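PDB 6OYC: glycosylation Associate Protein 2 from Streptococcus agalactiae serotype V, which probably takes part, within the Gap123 complex, in the glycosylation and accessory Sec-dependent export of a GspB-like surface adhesin. Local coordinates for residues 157-162 with 249-254; 85-90 with 106-111; 387-392 with 451-456. One frame throughout, in Å; residues are numbered along the deposited sequence.

Contact 1: 157-162 with 249-254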
loop_
_atom_site.group_PDB
_atom_site.type_symbol
_atom_site.label_atom_id
_atom_site.label_comp_id
_atom_site.label_asym_id
_atom_site.label_seq_id
_atom_site.Cartn_x
_atom_site.Cartn_y
_atom_site.Cartn_z
ATOM N N TYR B 157 -11.294 -8.872 15.680
ATOM C CA TYR B 157 -10.365 -9.278 16.726
ATOM C C TYR B 157 -10.950 -10.400 17.574
ATOM O O TYR B 157 -12.124 -10.360 17.962
ATOM C CB TYR B 157 -9.968 -8.081 17.587
ATOM C CG TYR B 157 -9.191 -7.098 16.756
ATOM C CD1 TYR B 157 -9.838 -6.086 16.049
ATOM C CD2 TYR B 157 -7.811 -7.218 16.622
ATOM C CE1 TYR B 157 -9.115 -5.200 15.260
ATOM C CE2 TYR B 157 -7.086 -6.339 15.835
ATOM C CZ TYR B 157 -7.740 -5.335 15.154
ATOM O OH TYR B 157 -7.022 -4.457 14.365
ATOM N N LEU B 158 -10.117 -11.412 17.821
ATOM C CA LEU B 158 -10.441 -12.539 18.674
ATOM C C LEU B 158 -9.471 -12.551 19.844
ATOM O O LEU B 158 -8.252 -12.410 19.662
ATOM C CB LEU B 158 -10.374 -13.865 17.912
ATOM C CG LEU B 158 -10.331 -15.140 18.754
ATOM C CD1 LEU B 158 -11.536 -15.252 19.682
ATOM C CD2 LEU B 158 -10.231 -16.374 17.840
ATOM N N GLU B 159 -10.020 -12.719 21.039
ATOM C CA GLU B 159 -9.284 -12.625 22.288
ATOM C C GLU B 159 -9.421 -13.954 23.019
ATOM O O GLU B 159 -10.541 -14.394 23.307
ATOM C CB GLU B 159 -9.833 -11.472 23.127
ATOM C CG GLU B 159 -8.926 -10.961 24.207
ATOM C CD GLU B 159 -9.530 -9.770 24.920
ATOM O OE1 GLU B 159 -10.668 -9.377 24.559
ATOM O OE2 GLU B 159 -8.871 -9.239 25.838
ATOM N N LEU B 160 -8.288 -14.587 23.309
ATOM C CA LEU B 160 -8.234 -15.843 24.036
ATOM C C LEU B 160 -7.426 -15.638 25.301
ATOM O O LEU B 160 -6.331 -15.069 25.253
ATOM C CB LEU B 160 -7.605 -16.944 23.190
ATOM C CG LEU B 160 -8.336 -17.108 21.860
ATOM C CD1 LEU B 160 -7.408 -17.560 20.742
ATOM C CD2 LEU B 160 -9.482 -18.083 22.055
ATOM N N GLU B 161 -7.958 -16.114 26.426
ATOM C CA GLU B 161 -7.269 -15.978 27.703
ATOM C C GLU B 161 -7.360 -17.267 28.507
ATOM O O GLU B 161 -8.447 -17.837 28.644
ATOM C CB GLU B 161 -7.853 -14.809 28.499
ATOM C CG GLU B 161 -7.218 -14.615 29.857
ATOM C CD GLU B 161 -7.693 -13.340 30.531
ATOM O OE1 GLU B 161 -8.674 -12.727 30.045
ATOM O OE2 GLU B 161 -7.073 -12.950 31.543
ATOM N N GLY B 162 -6.224 -17.711 29.041
ATOM C CA GLY B 162 -6.205 -18.862 29.941
ATOM C C GLY B 162 -4.847 -19.553 29.933
ATOM O O GLY B 162 -3.808 -18.911 29.762
ATOM N N LYS B 249 0.565 -18.989 29.757
ATOM C CA LYS B 249 -0.636 -18.421 30.340
ATOM C C LYS B 249 -0.688 -16.928 30.054
ATOM O O LYS B 249 0.328 -16.235 30.138
ATOM C CB LYS B 249 -0.675 -18.699 31.845
ATOM C CG LYS B 249 -1.403 -17.636 32.682
ATOM C CD LYS B 249 -2.870 -17.999 32.946
ATOM C CE LYS B 249 -3.692 -16.847 33.596
ATOM N NZ LYS B 249 -4.100 -15.722 32.704
ATOM N N GLY B 250 -1.865 -16.446 29.715
ATOM C CA GLY B 250 -2.083 -15.046 29.477
ATOM C C GLY B 250 -3.157 -14.852 28.413
ATOM O O GLY B 250 -4.147 -15.586 28.375
ATOM N N ILE B 251 -2.934 -13.856 27.557
ATOM C CA ILE B 251 -3.938 -13.395 26.607
ATOM C C ILE B 251 -3.315 -13.309 25.226
ATOM O O ILE B 251 -2.224 -12.757 25.068
ATOM C CB ILE B 251 -4.516 -12.024 26.998
ATOM C CG1 ILE B 251 -5.180 -12.096 28.367
ATOM C CG2 ILE B 251 -5.515 -11.558 25.942
ATOM C CD1 ILE B 251 -5.776 -10.781 28.804
ATOM N N VAL B 252 -4.000 -13.868 24.237
ATOM C CA VAL B 252 -3.696 -13.660 22.826
ATOM C C VAL B 252 -4.859 -12.884 22.235
ATOM O O VAL B 252 -6.021 -13.240 22.472
ATOM C CB VAL B 252 -3.517 -14.999 22.084
ATOM C CG1 VAL B 252 -2.895 -14.777 20.716
ATOM C CG2 VAL B 252 -2.706 -15.974 22.928
ATOM N N LYS B 253 -4.555 -11.814 21.501
ATOM C CA LYS B 253 -5.533 -11.092 20.694
ATOM C C LYS B 253 -5.109 -11.240 19.248
ATOM O O LYS B 253 -4.029 -10.784 18.878
ATOM C CB LYS B 253 -5.615 -9.605 21.055
ATOM C CG LYS B 253 -6.101 -9.300 22.459
ATOM C CD LYS B 253 -6.724 -7.898 22.510
ATOM C CE LYS B 253 -7.075 -7.457 23.939
ATOM N NZ LYS B 253 -5.889 -7.083 24.770
ATOM N N LEU B 254 -5.953 -11.857 18.434
ATOM C CA LEU B 254 -5.680 -12.057 17.018
ATOM C C LEU B 254 -6.513 -11.096 16.188
ATOM O O LEU B 254 -7.714 -10.943 16.427
ATOM C CB LEU B 254 -5.990 -13.492 16.606
ATOM C CG LEU B 254 -5.150 -14.521 17.361
ATOM C CD1 LEU B 254 -5.700 -15.912 17.146
ATOM C CD2 LEU B 254 -3.692 -14.446 16.914
#
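L160 and L254 meet methyl to methyl, CD1 to CD1 at 4.3 Å, on the buried apolar face of an antiparallel strand pair, which L158 and V252 complete. The backbones are tightly paired: L158 with L254 and L160 with V252 are hydrogen-bonded pairs, and L160 N reaches V252 O at 2.8 Å in a nearly straight bond (172° at the hydrogen). Pairing runs on to G162 and G250, where G250 N to G162 O lengthens to 3.1 Å; both glycines hold backbone angles that would press a CB against the preceding carbonyl, and the chain turns a corner there.

The other face is looser and partly open to solvent. E159, extended with CG anti to its N (chi1 -161°), runs alongside K253, yet the two charges meet only in a long salt bridge, E159 OE2 to K253 NZ at 3.8 Å, with K253 CE the nearer atom at 3.2 Å. The stronger partner of K253 NZ is E195, in a salt bridge. Next to them, I251 CG1 touches E161 CD at 3.5 Å, the two side chains running aslant.

One apolar face and one charged face suit a beta sandwich: L158, L160 and L254 pack on strand 140-142, L160 and L254 also on 168-180, both strands of a second antiparallel sheet.

Contact 2: 85-90 with 106-111; sequences EVFYPK and MAQRYD
Y110 fills the main hollow of this contact by laying its ring against the backbone of F87 to P89. Its chi1 of 67° sets CG between the backbone N and the carbonyl carbon, which turns the ring back across the neighbouring strand. P89 then covers one ring face, its CA 4.0 Å from the centroid in a CH-pi contact, while F87 C and Y88 N sit at the ring edge. P89 CG also rests 3.3 Å from Y110 OH, which makes a weak hydrogen bond to L65 O.

Smaller bumps fit together on both faces of the pair. On one, the F87 ring lies along the Q108 chain, with CE2 3.6 Å from Q108 CB and the amide turned 30° from the ring plane; Q108 NE2 is held by Y84 O and L266 O. On the other, the Y88 ring lies along R109 and stands almost upright (82°) on its guanidinium, Y88 CD2 over one guanidinium face and 3.6 Å from NH1. That nitrogen makes a weak bond to P89 O (3.0 Å) and a hydrogen bond to K92 O. At the start of the pair, V86 CG1 meets the small A107 CB at 3.9 Å.

Between the strands, backbone bonds of the parallel pattern run from Q108 N to V86 O through to K90 N to Y110 O (2.8 Å). Helix 96-104, closed by a Schellman motif at M106, links the strands in a beta-alpha-beta crossover, and 108-110 is the last strand of a five-stranded parallel sheet whose order, 2-1-3-4-5, matches that of flavodoxin-like folds.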
loop_
_atom_site.group_PDB
_atom_site.type_symbol
_atom_site.label_atom_id
_atom_site.label_comp_id
_atom_site.label_asym_id
_atom_site.label_seq_id
_atom_site.Cartn_x
_atom_site.Cartn_y
_atom_site.Cartn_z
ATOM N N GLU B 85 12.777 0.344 -11.259
ATOM C CA GLU B 85 13.221 -0.738 -12.130
ATOM C C GLU B 85 14.728 -0.768 -12.296
ATOM O O GLU B 85 15.245 -1.617 -13.025
ATOM C CB GLU B 85 12.557 -0.637 -13.508
ATOM C CG GLU B 85 11.068 -0.959 -13.476
ATOM C CD GLU B 85 10.438 -1.024 -14.868
ATOM O OE1 GLU B 85 11.115 -0.675 -15.866
ATOM O OE2 GLU B 85 9.251 -1.406 -14.949
ATOM N N VAL B 86 15.451 0.136 -11.651
ATOM C CA VAL B 86 16.888 0.257 -11.836
ATOM C C VAL B 86 17.573 -0.225 -10.569
ATOM O O VAL B 86 17.105 0.047 -9.451
ATOM C CB VAL B 86 17.277 1.710 -12.183
ATOM C CG1 VAL B 86 18.797 1.850 -12.352
ATOM C CG2 VAL B 86 16.547 2.126 -13.452
ATOM N N PHE B 87 18.681 -0.948 -10.740
ATOM C CA PHE B 87 19.364 -1.564 -9.615
ATOM C C PHE B 87 20.852 -1.263 -9.657
ATOM O O PHE B 87 21.479 -1.307 -10.720
ATOM C CB PHE B 87 19.094 -3.079 -9.612
ATOM C CG PHE B 87 17.665 -3.402 -9.352
ATOM C CD1 PHE B 87 16.730 -3.348 -10.385
ATOM C CD2 PHE B 87 17.233 -3.716 -8.069
ATOM C CE1 PHE B 87 15.384 -3.612 -10.151
ATOM C CE2 PHE B 87 15.892 -3.993 -7.827
ATOM C CZ PHE B 87 14.961 -3.941 -8.875
ATOM N N TYR B 88 21.422 -0.993 -8.483
ATOM C CA TYR B 88 22.754 -0.426 -8.393
ATOM C C TYR B 88 23.342 -0.846 -7.052
ATOM O O TYR B 88 22.593 -0.944 -6.071
ATOM C CB TYR B 88 22.675 1.104 -8.515
ATOM C CG TYR B 88 23.991 1.852 -8.437
ATOM C CD1 TYR B 88 24.733 2.107 -9.587
ATOM C CD2 TYR B 88 24.474 2.339 -7.220
ATOM C CE1 TYR B 88 25.941 2.796 -9.529
ATOM C CE2 TYR B 88 25.687 3.039 -7.153
ATOM C CZ TYR B 88 26.407 3.267 -8.315
ATOM O OH TYR B 88 27.599 3.950 -8.283
ATOM N N PRO B 89 24.640 -1.133 -6.979
ATOM C CA PRO B 89 25.186 -1.712 -5.745
ATOM C C PRO B 89 25.030 -0.770 -4.563
ATOM O O PRO B 89 25.238 0.445 -4.674
ATOM C CB PRO B 89 26.662 -1.951 -6.088
ATOM C CG PRO B 89 26.693 -2.007 -7.569
ATOM C CD PRO B 89 25.674 -1.015 -8.021
ATOM N N LYS B 90 24.617 -1.346 -3.430
ATOM C CA LYS B 90 24.508 -0.571 -2.202
ATOM C C LYS B 90 25.875 -0.038 -1.776
ATOM O O LYS B 90 25.971 1.064 -1.233
ATOM C CB LYS B 90 23.862 -1.421 -1.097
ATOM C CG LYS B 90 23.926 -0.786 0.294
ATOM C CD LYS B 90 23.017 -1.478 1.320
ATOM C CE LYS B 90 21.724 -0.683 1.585
ATOM N NZ LYS B 90 21.951 0.620 2.292
ATOM N N MET B 106 14.723 6.410 -9.000
ATOM C CA MET B 106 14.653 5.854 -7.648
ATOM C C MET B 106 15.344 4.497 -7.571
ATOM O O MET B 106 14.784 3.531 -7.063
ATOM C CB MET B 106 13.204 5.730 -7.164
ATOM C CG MET B 106 12.405 7.023 -7.277
ATOM S SD MET B 106 13.079 8.346 -6.235
ATOM C CE MET B 106 12.377 7.918 -4.645
ATOM N N ALA B 107 16.563 4.424 -8.108
ATOM C CA ALA B 107 17.250 3.147 -8.220
ATOM C C ALA B 107 17.259 2.422 -6.881
ATOM O O ALA B 107 17.532 3.022 -5.840
ATOM C CB ALA B 107 18.679 3.351 -8.706
ATOM N N GLN B 108 16.929 1.134 -6.919
ATOM C CA GLN B 108 17.016 0.278 -5.744
ATOM C C GLN B 108 18.453 -0.186 -5.556
ATOM O O GLN B 108 19.164 -0.481 -6.522
ATOM C CB GLN B 108 16.084 -0.939 -5.879
ATOM C CG GLN B 108 14.627 -0.595 -6.234
ATOM C CD GLN B 108 13.636 -1.643 -5.737
ATOM O OE1 GLN B 108 13.773 -2.145 -4.626
ATOM N NE2 GLN B 108 12.632 -1.976 -6.562
ATOM N N ARG B 109 18.883 -0.242 -4.308
ATOM C CA ARG B 109 20.239 -0.643 -3.983
ATOM C C ARG B 109 20.227 -2.101 -3.550
ATOM O O ARG B 109 19.398 -2.499 -2.729
ATOM C CB ARG B 109 20.814 0.252 -2.884
ATOM C CG ARG B 109 20.835 1.725 -3.263
ATOM C CD ARG B 109 21.868 1.997 -4.349
ATOM N NE ARG B 109 22.210 3.418 -4.436
ATOM C CZ ARG B 109 23.396 3.932 -4.103
ATOM N NH1 ARG B 109 24.376 3.153 -3.666
ATOM N NH2 ARG B 109 23.607 5.237 -4.229
ATOM N N TYR B 110 21.126 -2.897 -4.122
ATOM C CA TYR B 110 21.189 -4.324 -3.850
ATOM C C TYR B 110 22.548 -4.654 -3.259
ATOM O O TYR B 110 23.503 -3.875 -3.373
ATOM C CB TYR B 110 20.958 -5.151 -5.121
ATOM C CG TYR B 110 22.077 -4.998 -6.130
ATOM C CD1 TYR B 110 22.064 -3.978 -7.086
ATOM C CD2 TYR B 110 23.154 -5.866 -6.121
ATOM C CE1 TYR B 110 23.101 -3.857 -8.019
ATOM C CE2 TYR B 110 24.184 -5.744 -7.021
ATOM C CZ TYR B 110 24.156 -4.737 -7.972
ATOM O OH TYR B 110 25.215 -4.662 -8.855
ATOM N N ASP B 111 22.626 -5.836 -2.651
ATOM C CA ASP B 111 23.831 -6.303 -1.969
ATOM C C ASP B 111 24.719 -7.007 -2.984
ATOM O O ASP B 111 24.466 -8.156 -3.362
ATOM C CB ASP B 111 23.474 -7.222 -0.809
ATOM C CG ASP B 111 24.697 -7.821 -0.144
ATOM O OD1 ASP B 111 25.837 -7.421 -0.494
ATOM O OD2 ASP B 111 24.512 -8.697 0.732
#

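Contact 3: 387-392 with 451-456; sequences HAIIIG and TTFALA
I389 and F453 form the closest side-chain contact here, I389 CD1 to F453 CE2 at 3.5 Å. The two residues are paired across parallel strands and share nearly the same first torsion (-70° and -69°): I389 CG1 and F453 CG each lie anti to the carbonyl carbon. With both on one sheet face and their first torsions alike, the side chains run side by side in the same direction. I389 comes up obliquely to CD2 and CE2 of F453, its CB and CG2 both 3.8 Å from CD2. T451 puts its CG2 methyl over one face of this ring and against I389 CG1 at 3.9 Å, because CG2 is anti to the backbone N while OG1 turns to P386 O.

I391 departs from its neighbours. Its CG1 occupies the position between backbone N and carbonyl carbon (chi1 44°), which brings CG1 to 3.7 Å from A454 O and CD1 to 4.0 Å from L455 CD1. On the other face the partners are slimmer: across the pair I390 CG1 meets the methyl of A454, CB at 4.1 Å, and G392 opposite A456 adds no side chain.

Backbone bonds hold this register, T452 N to H387 O at one end and A456 N to I391 O at the other, with I391 N to A454 O at 2.8 Å between them.

Strand 388-392 pairs on its other edge with 365-370, and strand 452-458 with 482-487, within the mixed sheet of an alpha/beta-hydrolase-like domain. Helix 372-381 packs on I389 and I391 and helix 467-473 on L455, while helix 495-514 covers the face of A388, I390, A454 and A456.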
loop_
_atom_site.group_PDB
_atom_site.type_symbol
_atom_site.label_atom_id
_atom_site.label_comp_id
_atom_site.label_asym_id
_atom_site.label_seq_id
_atom_site.Cartn_x
_atom_site.Cartn_y
_atom_site.Cartn_z
ATOM N N HIS B 387 -1.133 23.131 0.027
ATOM C CA HIS B 387 -1.655 24.122 -0.898
ATOM C C HIS B 387 -3.131 23.887 -1.191
ATOM O O HIS B 387 -3.924 24.834 -1.241
ATOM C CB HIS B 387 -0.862 24.088 -2.194
ATOM C CG HIS B 387 -1.360 25.058 -3.211
ATOM N ND1 HIS B 387 -1.198 26.420 -3.074
ATOM C CD2 HIS B 387 -2.042 24.873 -4.366
ATOM C CE1 HIS B 387 -1.742 27.030 -4.112
ATOM N NE2 HIS B 387 -2.262 26.115 -4.910
ATOM N N ALA B 388 -3.519 22.634 -1.398
ATOM C CA ALA B 388 -4.874 22.329 -1.821
ATOM C C ALA B 388 -5.283 20.949 -1.317
ATOM O O ALA B 388 -4.455 20.048 -1.163
ATOM C CB ALA B 388 -4.997 22.393 -3.344
ATOM N N ILE B 389 -6.581 20.802 -1.078
ATOM C CA ILE B 389 -7.202 19.549 -0.694
ATOM C C ILE B 389 -8.382 19.351 -1.632
ATOM O O ILE B 389 -9.366 20.093 -1.554
ATOM C CB ILE B 389 -7.648 19.560 0.770
ATOM C CG1 ILE B 389 -6.420 19.532 1.675
ATOM C CG2 ILE B 389 -8.592 18.403 1.064
ATOM C CD1 ILE B 389 -6.756 19.666 3.129
ATOM N N ILE B 390 -8.268 18.391 -2.541
ATOM C CA ILE B 390 -9.324 18.070 -3.495
ATOM C C ILE B 390 -10.030 16.824 -2.982
ATOM O O ILE B 390 -9.446 15.736 -2.949
ATOM C CB ILE B 390 -8.767 17.840 -4.905
ATOM C CG1 ILE B 390 -7.974 19.055 -5.383
ATOM C CG2 ILE B 390 -9.878 17.481 -5.875
ATOM C CD1 ILE B 390 -7.266 18.831 -6.708
ATOM N N ILE B 391 -11.291 16.955 -2.589
ATOM C CA ILE B 391 -12.006 15.835 -1.998
ATOM C C ILE B 391 -13.409 15.753 -2.579
ATOM O O ILE B 391 -14.008 16.765 -2.953
ATOM C CB ILE B 391 -12.037 15.950 -0.464
ATOM C CG1 ILE B 391 -12.355 17.386 -0.041
ATOM C CG2 ILE B 391 -10.692 15.528 0.123
ATOM C CD1 ILE B 391 -12.657 17.525 1.453
ATOM N N GLY B 392 -13.922 14.521 -2.671
ATOM C CA GLY B 392 -15.276 14.256 -3.125
ATOM C C GLY B 392 -16.000 13.218 -2.284
ATOM O O GLY B 392 -15.448 12.158 -1.979
ATOM N N THR B 451 -4.190 26.675 2.419
ATOM C CA THR B 451 -5.060 25.665 1.819
ATOM C C THR B 451 -6.304 26.248 1.158
ATOM O O THR B 451 -6.992 27.095 1.734
ATOM C CB THR B 451 -5.507 24.636 2.867
ATOM O OG1 THR B 451 -4.413 24.275 3.719
ATOM C CG2 THR B 451 -6.030 23.398 2.176
ATOM N N THR B 452 -6.610 25.739 -0.037
ATOM C CA THR B 452 -7.909 25.879 -0.686
ATOM C C THR B 452 -8.574 24.504 -0.792
ATOM O O THR B 452 -7.897 23.507 -1.052
ATOM C CB THR B 452 -7.752 26.479 -2.089
ATOM O OG1 THR B 452 -6.927 27.653 -2.030
ATOM C CG2 THR B 452 -9.108 26.818 -2.700
ATOM N N PHE B 453 -9.898 24.437 -0.614
ATOM C CA PHE B 453 -10.628 23.171 -0.676
ATOM C C PHE B 453 -11.475 23.100 -1.941
ATOM O O PHE B 453 -12.337 23.955 -2.164
ATOM C CB PHE B 453 -11.528 22.973 0.546
ATOM C CG PHE B 453 -10.780 22.733 1.822
ATOM C CD1 PHE B 453 -10.298 23.796 2.566
ATOM C CD2 PHE B 453 -10.567 21.445 2.288
ATOM C CE1 PHE B 453 -9.610 23.582 3.752
ATOM C CE2 PHE B 453 -9.879 21.224 3.473
ATOM C CZ PHE B 453 -9.401 22.289 4.205
ATOM N N ALA B 454 -11.239 22.075 -2.751
ATOM C CA ALA B 454 -12.134 21.708 -3.836
ATOM C C ALA B 454 -12.977 20.546 -3.343
ATOM O O ALA B 454 -12.446 19.470 -3.054
ATOM C CB ALA B 454 -11.366 21.316 -5.093
ATOM N N LEU B 455 -14.279 20.758 -3.238
ATOM C CA LEU B 455 -15.138 19.828 -2.526
ATOM C C LEU B 455 -16.349 19.503 -3.381
ATOM O O LEU B 455 -17.094 20.404 -3.774
ATOM C CB LEU B 455 -15.551 20.426 -1.186
ATOM C CG LEU B 455 -16.071 19.492 -0.116
ATOM C CD1 LEU B 455 -15.733 20.108 1.229
ATOM C CD2 LEU B 455 -17.568 19.314 -0.273
ATOM N N ALA B 456 -16.540 18.225 -3.675
ATOM C CA ALA B 456 -17.785 17.734 -4.239
ATOM C C ALA B 456 -18.507 16.914 -3.181
ATOM O O ALA B 456 -17.877 16.148 -2.447
ATOM C CB ALA B 456 -17.538 16.892 -5.490
#

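All three contacts pair neighbouring strands, but in three separate sheets; no two contacts touch, their nearest atoms being about 21 to 28 Å apart. Contact 3 is the most buried, with nine of its twelve touching residues buried and both sheet faces under helices, and its side-chain chemistry is almost wholly apolar. Contacts 1 and 2 are partly buried. Contact 1, the antiparallel one, divides its chemistry by face, leucines and valine inward, and charged chains with I251 among them outward. Contact 2, parallel but splayed at 42°, relies on aromatic rings and ends in R109 and K90 at the surface. A single helix joins its strands, whereas several helices intervene in contact 3 and none in contact 1.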